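Local atomic coordinates of ZmpA Glycopeptidase (Clostridium perfringens, PDB entry 6XSX), a protein that probably cleaves glycosylated proteins as an M60-family metallopeptidase, this chain holding the catalytic module of the longer ZmpA glycopeptidase. Residues 76-85 / 109-120. Numbering follows the deposited sequence.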
loop_
_atom_site.group_PDB
_atom_site.type_symbol
_atom_site.label_atom_id
_atom_site.label_comp_id
_atom_site.label_asym_id
_atom_site.label_seq_id
_atom_site.Cartn_x
_atom_site.Cartn_y
_atom_site.Cartn_z
ATOM N N LEU A 76 -15.809 -18.238 -16.482
ATOM C CA LEU A 76 -14.951 -18.963 -15.565
ATOM C C LEU A 76 -13.534 -18.418 -15.722
ATOM O O LEU A 76 -13.127 -18.052 -16.833
ATOM C CB LEU A 76 -14.996 -20.439 -15.966
ATOM C CG LEU A 76 -15.124 -21.453 -14.837
ATOM C CD1 LEU A 76 -16.339 -21.154 -13.966
ATOM C CD2 LEU A 76 -15.229 -22.859 -15.420
ATOM N N VAL A 77 -12.816 -18.339 -14.592
ATOM C CA VAL A 77 -11.393 -18.054 -14.591
ATOM C C VAL A 77 -10.671 -19.309 -14.105
ATOM O O VAL A 77 -10.956 -19.804 -13.012
ATOM C CB VAL A 77 -11.055 -16.814 -13.735
ATOM C CG1 VAL A 77 -9.550 -16.555 -13.667
ATOM C CG2 VAL A 77 -11.790 -15.564 -14.229
ATOM N N PHE A 78 -9.788 -19.845 -14.961
ATOM C CA PHE A 78 -8.801 -20.830 -14.553
ATOM C C PHE A 78 -7.537 -20.080 -14.142
ATOM O O PHE A 78 -7.058 -19.216 -14.881
ATOM C CB PHE A 78 -8.504 -21.828 -15.678
ATOM C CG PHE A 78 -7.258 -22.671 -15.495
ATOM C CD1 PHE A 78 -7.185 -23.646 -14.510
ATOM C CD2 PHE A 78 -6.154 -22.500 -16.322
ATOM C CE1 PHE A 78 -6.039 -24.413 -14.338
ATOM C CE2 PHE A 78 -5.007 -23.265 -16.148
ATOM C CZ PHE A 78 -4.949 -24.226 -15.161
ATOM N N LYS A 79 -7.018 -20.420 -12.957
ATOM C CA LYS A 79 -5.793 -19.819 -12.466
ATOM C C LYS A 79 -4.788 -20.931 -12.181
ATOM O O LYS A 79 -4.990 -21.727 -11.264
ATOM C CB LYS A 79 -6.099 -18.921 -11.256
ATOM C CG LYS A 79 -4.928 -18.094 -10.712
ATOM C CD LYS A 79 -4.170 -18.812 -9.610
ATOM C CE LYS A 79 -3.063 -18.004 -8.970
ATOM N NZ LYS A 79 -1.850 -17.949 -9.824
ATOM N N GLN A 80 -3.726 -20.978 -12.995
ATOM C CA GLN A 80 -2.596 -21.871 -12.803
ATOM C C GLN A 80 -1.781 -21.379 -11.609
ATOM O O GLN A 80 -1.558 -20.176 -11.463
ATOM C CB GLN A 80 -1.744 -21.891 -14.073
ATOM C CG GLN A 80 -0.297 -22.334 -13.860
ATOM C CD GLN A 80 -0.138 -23.813 -13.598
ATOM O OE1 GLN A 80 -0.553 -24.655 -14.402
ATOM N NE2 GLN A 80 0.485 -24.143 -12.471
ATOM N N MET A 81 -1.345 -22.316 -10.757
ATOM C CA MET A 81 -0.579 -21.987 -9.556
ATOM C C MET A 81 0.855 -21.588 -9.900
ATOM O O MET A 81 1.462 -22.173 -10.801
ATOM C CB MET A 81 -0.538 -23.169 -8.574
ATOM C CG MET A 81 -1.832 -23.353 -7.798
ATOM S SD MET A 81 -2.321 -21.814 -6.978
ATOM C CE MET A 81 -1.197 -21.802 -5.584
ATOM N N ASP A 82 1.376 -20.597 -9.155
ATOM C CA ASP A 82 2.800 -20.302 -9.041
ATOM C C ASP A 82 3.450 -19.992 -10.390
ATOM O O ASP A 82 4.542 -20.489 -10.687
ATOM C CB ASP A 82 3.550 -21.440 -8.344
ATOM C CG ASP A 82 4.761 -20.977 -7.551
ATOM O OD1 ASP A 82 5.148 -19.796 -7.691
ATOM O OD2 ASP A 82 5.306 -21.810 -6.800
ATOM N N SER A 83 2.789 -19.138 -11.182
ATOM C CA SER A 83 3.374 -18.589 -12.391
ATOM C C SER A 83 4.218 -17.370 -12.024
ATOM O O SER A 83 4.037 -16.791 -10.955
ATOM C CB SER A 83 2.281 -18.231 -13.370
ATOM O OG SER A 83 2.799 -17.501 -14.466
ATOM N N GLN A 84 5.132 -16.970 -12.918
ATOM C CA GLN A 84 5.812 -15.693 -12.761
ATOM C C GLN A 84 4.805 -14.573 -13.023
ATOM O O GLN A 84 5.007 -13.442 -12.585
ATOM C CB GLN A 84 7.029 -15.585 -13.687
ATOM C CG GLN A 84 6.637 -15.311 -15.130
ATOM C CD GLN A 84 7.799 -15.336 -16.092
ATOM O OE1 GLN A 84 7.928 -16.256 -16.894
ATOM N NE2 GLN A 84 8.654 -14.325 -16.022
ATOM N N HIS A 85 3.720 -14.918 -13.735
ATOM C CA HIS A 85 2.610 -14.020 -14.013
ATOM C C HIS A 85 1.430 -14.382 -13.109
ATOM O O HIS A 85 1.605 -15.065 -12.101
ATOM C CB HIS A 85 2.253 -14.068 -15.507
ATOM C CG HIS A 85 3.415 -13.797 -16.408
ATOM N ND1 HIS A 85 4.133 -12.606 -16.367
ATOM C CD2 HIS A 85 3.987 -14.544 -17.380
ATOM C CE1 HIS A 85 5.099 -12.641 -17.265
ATOM N NE2 HIS A 85 5.029 -13.814 -17.903
ATOM N N GLU A 109 6.887 -20.617 -17.750
ATOM C CA GLU A 109 6.329 -19.527 -16.958
ATOM C C GLU A 109 6.181 -19.906 -15.485
ATOM O O GLU A 109 5.881 -19.043 -14.666
ATOM C CB GLU A 109 4.960 -19.107 -17.505
ATOM C CG GLU A 109 5.084 -18.170 -18.693
ATOM C CD GLU A 109 3.823 -17.867 -19.475
ATOM O OE1 GLU A 109 2.698 -18.023 -18.919
ATOM O OE2 GLU A 109 3.971 -17.444 -20.637
ATOM N N LEU A 110 6.367 -21.191 -15.153
ATOM C CA LEU A 110 5.983 -21.697 -13.843
ATOM C C LEU A 110 7.225 -21.994 -13.010
ATOM O O LEU A 110 8.257 -22.378 -13.557
ATOM C CB LEU A 110 5.165 -22.977 -14.022
ATOM C CG LEU A 110 3.943 -22.897 -14.942
ATOM C CD1 LEU A 110 3.134 -24.179 -14.830
ATOM C CD2 LEU A 110 3.079 -21.683 -14.625
ATOM N N ARG A 111 7.106 -21.863 -11.681
ATOM C CA ARG A 111 8.214 -22.260 -10.829
ATOM C C ARG A 111 8.554 -23.710 -11.158
ATOM O O ARG A 111 7.654 -24.531 -11.307
ATOM C CB ARG A 111 7.894 -22.126 -9.337
ATOM C CG ARG A 111 9.093 -22.371 -8.429
ATOM C CD ARG A 111 8.772 -22.297 -6.943
ATOM N NE ARG A 111 7.868 -21.193 -6.614
ATOM C CZ ARG A 111 8.249 -19.949 -6.325
ATOM N NH1 ARG A 111 9.535 -19.628 -6.330
ATOM N NH2 ARG A 111 7.345 -19.027 -6.033
ATOM N N PRO A 112 9.846 -24.056 -11.333
ATOM C CA PRO A 112 10.221 -25.434 -11.640
ATOM C C PRO A 112 9.558 -26.413 -10.671
ATOM O O PRO A 112 9.567 -26.198 -9.455
ATOM C CB PRO A 112 11.754 -25.372 -11.519
ATOM C CG PRO A 112 12.082 -23.962 -11.976
ATOM C CD PRO A 112 11.002 -23.136 -11.313
ATOM N N GLY A 113 8.943 -27.453 -11.236
ATOM C CA GLY A 113 8.346 -28.542 -10.480
ATOM C C GLY A 113 6.866 -28.317 -10.169
ATOM O O GLY A 113 6.293 -29.022 -9.346
ATOM N N THR A 114 6.255 -27.297 -10.778
ATOM C CA THR A 114 4.849 -27.034 -10.513
ATOM C C THR A 114 4.005 -27.851 -11.483
ATOM O O THR A 114 4.253 -27.833 -12.686
ATOM C CB THR A 114 4.510 -25.544 -10.647
ATOM O OG1 THR A 114 5.520 -24.825 -9.942
ATOM C CG2 THR A 114 3.139 -25.187 -10.108
ATOM N N ALA A 115 2.999 -28.545 -10.934
ATOM C CA ALA A 115 2.010 -29.263 -11.721
ATOM C C ALA A 115 1.270 -28.291 -12.641
ATOM O O ALA A 115 1.070 -27.126 -12.295
ATOM C CB ALA A 115 1.055 -29.975 -10.793
ATOM N N LYS A 116 0.881 -28.778 -13.827
ATOM C CA LYS A 116 0.038 -28.008 -14.725
ATOM C C LYS A 116 -1.396 -28.170 -14.233
ATOM O O LYS A 116 -2.073 -29.146 -14.557
ATOM C CB LYS A 116 0.222 -28.465 -16.178
ATOM C CG LYS A 116 1.644 -28.394 -16.717
ATOM C CD LYS A 116 2.156 -26.972 -16.875
ATOM C CE LYS A 116 3.344 -26.870 -17.816
ATOM N NZ LYS A 116 2.904 -26.782 -19.232
ATOM N N ALA A 117 -1.822 -27.234 -13.380
ATOM C CA ALA A 117 -3.088 -27.372 -12.681
ATOM C C ALA A 117 -3.342 -26.094 -11.895
ATOM O O ALA A 117 -2.419 -25.304 -11.677
ATOM C CB ALA A 117 -3.020 -28.566 -11.752
ATOM N N GLY A 118 -4.592 -25.927 -11.450
ATOM C CA GLY A 118 -4.972 -24.774 -10.650
ATOM C C GLY A 118 -6.444 -24.833 -10.256
ATOM O O GLY A 118 -7.003 -25.917 -10.117
ATOM N N VAL A 119 -7.054 -23.653 -10.085
ATOM C CA VAL A 119 -8.367 -23.526 -9.475
ATOM C C VAL A 119 -9.273 -22.688 -10.385
ATOM O O VAL A 119 -8.800 -22.022 -11.311
ATOM C CB VAL A 119 -8.262 -22.910 -8.064
ATOM C CG1 VAL A 119 -7.396 -23.742 -7.128
ATOM C CG2 VAL A 119 -7.783 -21.468 -8.114
ATOM N N LEU A 120 -10.584 -22.739 -10.097
ATOM C CA LEU A 120 -11.598 -22.007 -10.838
ATOM C C LEU A 120 -12.201 -20.946 -9.930
ATOM O O LEU A 120 -12.533 -21.229 -8.777
ATOM C CB LEU A 120 -12.708 -22.943 -11.350
ATOM C CG LEU A 120 -12.280 -24.149 -12.193
ATOM C CD1 LEU A 120 -13.493 -24.987 -12.561
ATOM C CD2 LEU A 120 -11.543 -23.726 -13.457
HETATM O O HOH W 1 1.361 -17.866 -16.581
#
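Strands 76-80 and 117-120 run antiparallel, axes 4.7 Å apart at 146°, and the hydrogen-bonded pair Lys-79/Val-119 sets their register: Lys-79 N reaches Val-119 O at 2.9 Å, and Val-119 N returns a bond to Lys-79 O. They are neighbours near one end of the mixed sheet of the M60 peptidase region, strand 75-80 lying between 88-91 and 117-123. Gly-118 faces Gln-80 with no side chain, and the Phe-78 ring brings its CE1 edge to 3.6 Å from Gly-118 N. Phe-78 and Leu-120, a non-hydrogen-bonded pair, share one face of the sheet, where Leu-120 CD2 packs against Phe-78 CB.

At the end of the paired strands, where Met-81 N gives Ala-117 O only a weak bond, the Gln-80 side chain adds to the pairing. With CG anti to the backbone N (chi1 158°) and a bend at chi2, its amide turns back: OE1 accepts from Ala-117 N at 3.1 Å, while NE2 donates to Ala-115 O at 3.0 Å and to Met-81 O, both acceptors nearly in the amide plane. Leu-110 comes from the opposite direction, CD2 against Gln-80 CG at 3.5 Å and CD1 against the amide.

Arg-111 NE meets Asp-82 OD2 at 2.6 Å, on the syn side but tilted out of the carboxylate plane, with OD2 at the guanidinium edge; a weaker bond joins NH2 to OD1. Arg-111 NH1 also donates to Asn-263, just after strand 259-262 of the same sheet. One water bridges Ser-83 OG and Glu-109 OE1.

Backbone bonds from Arg-111 N to Asp-82 O and Gln-84 N to Glu-109 O join the loops around Ser-83/Leu-110; the Gln-80 amide, its rotation fixed by three bonds, and the buried salt bridge, which probably favours a charged Asp-82, reinforce them.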